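Small S protein (Podospora anserina, PDB 2WVO) triggers heterokaryon incompatibility by a lethal reaction on meeting the [het-s] prion, its globular domain inhibiting its own C-terminal prion domain. Local coordinates at residues R40-L43 with R44-I47; A124-R127 with R128-L132. All blocks are in the same frame, centred on the assembly; numbering follows the deposited sequence.

Contact 1. Residues R40-L43 with R44-I47; sequences RCQL and RLDI
Arg-44 runs alongside Arg-40, one helical turn earlier, and ends stacked on it. Its CB starts beside the Arg-40 carbonyl, and CG passes closer still, 3.3 Å from Arg-40 O, the same oxygen that accepts the Arg-44 N-H. CD then sits over the centre of the Arg-40 guanidinium, 3.7 Å from Arg-40 CZ. A bend at chi3 (78°) turns the Arg-44 guanidinium flat against its neighbour: the planes differ by 10° and the centres are 4.2 Å apart. NE and CZ face Arg-40 NH2, which lies above the Arg-44 plane, offset toward its rim, and Arg-44 NH1 is 3.7 Å from Arg-40 NH2. Both cations have outside acceptors that should offset their repulsion: Arg-40 NH1 forms a salt bridge with Asp-202, and Arg-44 NH1 bonds to Gly-205 O. This turn belongs to helix 38-59 of the HeLo domain, a largely helical fold, and its i to i+4 backbone bonds are intact from Arg-40 to Ile-47. Gln-42 NE2 donates to Asp-46 OD2 at 3.0 Å, bent to 140° at the hydrogen and arriving from above the carboxylate plane. Asp-46 OD1 probably bonds to His-126 ND1 of helix 120-136.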
loop_
_atom_site.group_PDB
_atom_site.type_symbol
_atom_site.label_atom_id
_atom_site.label_comp_id
_atom_site.label_asym_id
_atom_site.label_seq_id
_atom_site.Cartn_x
_atom_site.Cartn_y
_atom_site.Cartn_z
ATOM N N ARG A 40 6.313 18.702 -12.308
ATOM C CA ARG A 40 6.357 17.349 -12.852
ATOM C C ARG A 40 5.533 16.379 -11.995
ATOM O O ARG A 40 4.854 15.504 -12.522
ATOM C CB ARG A 40 7.802 16.879 -13.101
ATOM C CG ARG A 40 8.352 15.751 -12.225
ATOM C CD ARG A 40 9.282 14.867 -13.081
ATOM N NE ARG A 40 9.536 13.526 -12.526
ATOM C CZ ARG A 40 9.648 12.419 -13.268
ATOM N NH1 ARG A 40 9.511 12.471 -14.583
ATOM N NH2 ARG A 40 9.885 11.250 -12.691
ATOM N N CYS A 41 5.566 16.567 -10.678
ATOM C CA CYS A 41 4.826 15.708 -9.769
ATOM C C CYS A 41 3.317 15.933 -9.867
ATOM O O CYS A 41 2.543 14.990 -9.782
ATOM C CB CYS A 41 5.329 15.897 -8.335
ATOM S SG CYS A 41 6.923 15.118 -8.068
ATOM N N GLN A 42 2.914 17.186 -10.054
ATOM C CA GLN A 42 1.512 17.525 -10.283
ATOM C C GLN A 42 1.002 16.895 -11.584
ATOM O O GLN A 42 -0.121 16.365 -11.646
ATOM C CB GLN A 42 1.321 19.047 -10.304
ATOM C CG GLN A 42 -0.112 19.492 -10.568
ATOM C CD GLN A 42 -1.091 18.965 -9.534
ATOM O OE1 GLN A 42 -1.120 19.436 -8.400
ATOM N NE2 GLN A 42 -1.897 17.982 -9.923
ATOM N N LEU A 43 1.844 16.931 -12.607
ATOM C CA LEU A 43 1.513 16.360 -13.910
ATOM C C LEU A 43 1.487 14.834 -13.908
ATOM O O LEU A 43 0.724 14.232 -14.661
ATOM C CB LEU A 43 2.493 16.861 -14.981
ATOM C CG LEU A 43 2.310 18.309 -15.441
ATOM C CD1 LEU A 43 3.499 18.743 -16.300
ATOM C CD2 LEU A 43 0.988 18.487 -16.189
ATOM N N ARG A 44 2.332 14.221 -13.082
ATOM C CA ARG A 44 2.336 12.762 -12.917
ATOM C C ARG A 44 1.057 12.260 -12.231
ATOM O O ARG A 44 0.576 11.168 -12.524
ATOM C CB ARG A 44 3.577 12.310 -12.150
ATOM C CG ARG A 44 4.822 12.260 -13.013
ATOM C CD ARG A 44 6.075 12.037 -12.197
ATOM N NE ARG A 44 6.298 10.653 -11.774
ATOM C CZ ARG A 44 6.595 9.635 -12.588
ATOM N NH1 ARG A 44 6.656 9.797 -13.911
ATOM N NH2 ARG A 44 6.800 8.427 -12.071
ATOM N N LEU A 45 0.517 13.077 -11.330
ATOM C CA LEU A 45 -0.793 12.852 -10.714
ATOM C C LEU A 45 -1.889 12.994 -11.785
ATOM O O LEU A 45 -2.747 12.120 -11.939
ATOM C CB LEU A 45 -0.995 13.878 -9.595
ATOM C CG LEU A 45 -1.323 13.524 -8.139
ATOM C CD1 LEU A 45 -0.783 12.167 -7.653
ATOM C CD2 LEU A 45 -0.828 14.653 -7.224
ATOM N N ASP A 46 -1.827 14.097 -12.539
ATOM C CA ASP A 46 -2.731 14.344 -13.661
ATOM C C ASP A 46 -2.693 13.201 -14.666
ATOM O O ASP A 46 -3.727 12.828 -15.215
ATOM C CB ASP A 46 -2.367 15.640 -14.397
ATOM C CG ASP A 46 -2.523 16.886 -13.543
ATOM O OD1 ASP A 46 -1.992 17.938 -13.976
ATOM O OD2 ASP A 46 -3.150 16.838 -12.452
ATOM N N ILE A 47 -1.499 12.673 -14.931
ATOM C CA ILE A 47 -1.346 11.597 -15.921
ATOM C C ILE A 47 -1.944 10.266 -15.438
ATOM O O ILE A 47 -2.546 9.527 -16.229
ATOM C CB ILE A 47 0.139 11.442 -16.384
ATOM C CG1 ILE A 47 0.510 12.578 -17.336
ATOM C CG2 ILE A 47 0.386 10.096 -17.071
ATOM C CD1 ILE A 47 2.002 12.831 -17.432
#

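Contact 2. Residues A124-R127 with R128-L132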
loop_
_atom_site.group_PDB
_atom_site.type_symbol
_atom_site.label_atom_id
_atom_site.label_comp_id
_atom_site.label_asym_id
_atom_site.label_seq_id
_atom_site.Cartn_x
_atom_site.Cartn_y
_atom_site.Cartn_z
ATOM N N ALA A 124 -0.338 25.189 -18.023
ATOM C CA ALA A 124 -1.163 24.982 -19.218
ATOM C C ALA A 124 -1.432 23.507 -19.538
ATOM O O ALA A 124 -2.541 23.153 -19.955
ATOM C CB ALA A 124 -0.547 25.690 -20.428
ATOM N N LEU A 125 -0.414 22.665 -19.372
ATOM C CA LEU A 125 -0.567 21.217 -19.481
ATOM C C LEU A 125 -1.531 20.679 -18.429
ATOM O O LEU A 125 -2.367 19.820 -18.721
ATOM C CB LEU A 125 0.788 20.534 -19.313
ATOM C CG LEU A 125 1.540 19.808 -20.435
ATOM C CD1 LEU A 125 1.014 20.080 -21.848
ATOM C CD2 LEU A 125 3.031 20.110 -20.318
ATOM N N HIS A 126 -1.391 21.179 -17.201
ATOM C CA HIS A 126 -2.257 20.812 -16.082
ATOM C C HIS A 126 -3.735 21.092 -16.377
ATOM O O HIS A 126 -4.599 20.254 -16.101
ATOM C CB HIS A 126 -1.818 21.545 -14.806
ATOM C CG HIS A 126 -2.704 21.289 -13.625
ATOM N ND1 HIS A 126 -2.763 20.065 -12.993
ATOM C CD2 HIS A 126 -3.573 22.093 -12.969
ATOM C CE1 HIS A 126 -3.624 20.129 -11.993
ATOM N NE2 HIS A 126 -4.129 21.349 -11.957
ATOM N N ARG A 127 -4.007 22.274 -16.932
ATOM C CA ARG A 127 -5.363 22.673 -17.319
ATOM C C ARG A 127 -5.897 21.736 -18.402
ATOM O O ARG A 127 -7.037 21.291 -18.331
ATOM C CB ARG A 127 -5.374 24.127 -17.815
ATOM C CG ARG A 127 -6.754 24.789 -17.837
ATOM C CD ARG A 127 -6.737 26.173 -18.523
ATOM N NE ARG A 127 -5.648 27.035 -18.044
ATOM C CZ ARG A 127 -5.649 27.707 -16.893
ATOM N NH1 ARG A 127 -6.688 27.638 -16.066
ATOM N NH2 ARG A 127 -4.597 28.451 -16.566
ATOM N N ARG A 128 -5.051 21.431 -19.384
ATOM C CA ARG A 128 -5.395 20.552 -20.500
ATOM C C ARG A 128 -5.676 19.110 -20.063
ATOM O O ARG A 128 -6.603 18.480 -20.571
ATOM C CB ARG A 128 -4.292 20.615 -21.571
ATOM C CG ARG A 128 -4.448 19.670 -22.751
ATOM C CD ARG A 128 -3.353 19.902 -23.777
ATOM N NE ARG A 128 -3.754 20.851 -24.821
ATOM C CZ ARG A 128 -3.492 22.156 -24.800
ATOM N NH1 ARG A 128 -2.825 22.691 -23.780
ATOM N NH2 ARG A 128 -3.906 22.931 -25.793
ATOM N N LEU A 129 -4.875 18.601 -19.130
ATOM C CA LEU A 129 -5.070 17.258 -18.578
ATOM C C LEU A 129 -6.314 17.151 -17.677
ATOM O O LEU A 129 -7.042 16.155 -17.744
ATOM C CB LEU A 129 -3.805 16.776 -17.851
ATOM C CG LEU A 129 -2.805 15.856 -18.585
ATOM C CD1 LEU A 129 -2.788 16.032 -20.092
ATOM C CD2 LEU A 129 -1.395 15.993 -18.022
ATOM N N LYS A 130 -6.548 18.167 -16.843
ATOM C CA LYS A 130 -7.767 18.249 -16.023
ATOM C C LYS A 130 -9.036 18.289 -16.888
ATOM O O LYS A 130 -9.955 17.502 -16.664
ATOM C CB LYS A 130 -7.724 19.454 -15.057
ATOM C CG LYS A 130 -7.394 19.117 -13.580
ATOM C CD LYS A 130 -7.669 20.326 -12.657
ATOM C CE LYS A 130 -8.361 19.942 -11.343
ATOM N NZ LYS A 130 -7.471 19.281 -10.292
ATOM N N ASP A 131 -9.070 19.196 -17.873
ATOM C CA ASP A 131 -10.226 19.366 -18.782
ATOM C C ASP A 131 -10.552 18.118 -19.602
ATOM O O ASP A 131 -11.717 17.776 -19.796
ATOM C CB ASP A 131 -10.012 20.554 -19.730
ATOM C CG ASP A 131 -10.076 21.896 -19.022
ATOM O OD1 ASP A 131 -9.984 22.933 -19.715
ATOM O OD2 ASP A 131 -10.212 21.925 -17.778
ATOM N N LEU A 132 -9.505 17.460 -20.084
ATOM C CA LEU A 132 -9.602 16.198 -20.806
ATOM C C LEU A 132 -10.378 15.105 -20.037
ATOM O O LEU A 132 -11.248 14.452 -20.612
ATOM C CB LEU A 132 -8.188 15.737 -21.167
ATOM C CG LEU A 132 -7.814 14.401 -21.803
ATOM C CD1 LEU A 132 -8.438 14.239 -23.191
ATOM C CD2 LEU A 132 -6.292 14.369 -21.901
#
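A chi1 of 177° carries the His-126 ring away from its own N-H, along the same flank of the helix as Lys-130, whose chain is bent at chi3 and again near its end at chi4 (76°). The two side chains run side by side and point the same way. Lys-130 CD provides the closest approach of the two side chains, 3.8 Å from His-126 NE2 and 4.1 Å from His-126 CE1, an oblique packing of methylene against ring. Nearer the backbone, Lys-130 CB lies 3.4 Å from His-126 O, which also accepts the Lys-130 N-H in a bond of 164° at the hydrogen. Three further i to i+4 bonds, ending on Ala-124 O, Leu-125 O and Arg-127 O, show that this part of helix 120-136 is regular.

The next pair along, Arg-127 and Asp-131, is also parallel in direction but more loosely matched. Arg-127 CG is 4.2 Å from Asp-131 OD1, whereas Arg-127 NE stays 6.2 Å from that oxygen, too far for a salt bridge. On another flank Leu-125 and Leu-129 are buried: Leu-125 meets Leu-43 of helix 38-59, and both leucines touch Leu-200 of helix 194-204. This is consistent with an amphipathic helix, since Arg-127 and Asp-131 are exposed.

Beyond its probable bond to Asp-46, His-126 makes a weak one from NE2 to Asp-115. Lys-130 NZ, 4.3 Å from His-126 NE2, has a long, weak ion pair with Glu-26; the nearby lysine would tend to disfavour a protonated imidazole, while the two aspartates would tend to favour it.

Overall arrangement
Both contacts are successive turns within single helices, contact 1 on helix 38-59 and contact 2 on helix 120-136, and their centres lie 10 Å apart. The first is the more buried: five of its eight touching residues are buried and none is exposed, against three buried and two exposed in the second, which also lies farther from the chain's centre. Contact 1 adds to its backbone ladder a hydrogen bond between buried side chains and, at its partly exposed side, a guanidinium stack; contact 2 adds only side-chain packing. A probable hydrogen bond joins the two helices, and beside it Leu-43 CD2 packs 3.7 Å from Leu-125 CB and Gln-42 NE2 lies 3.4 Å from His-126 CE1.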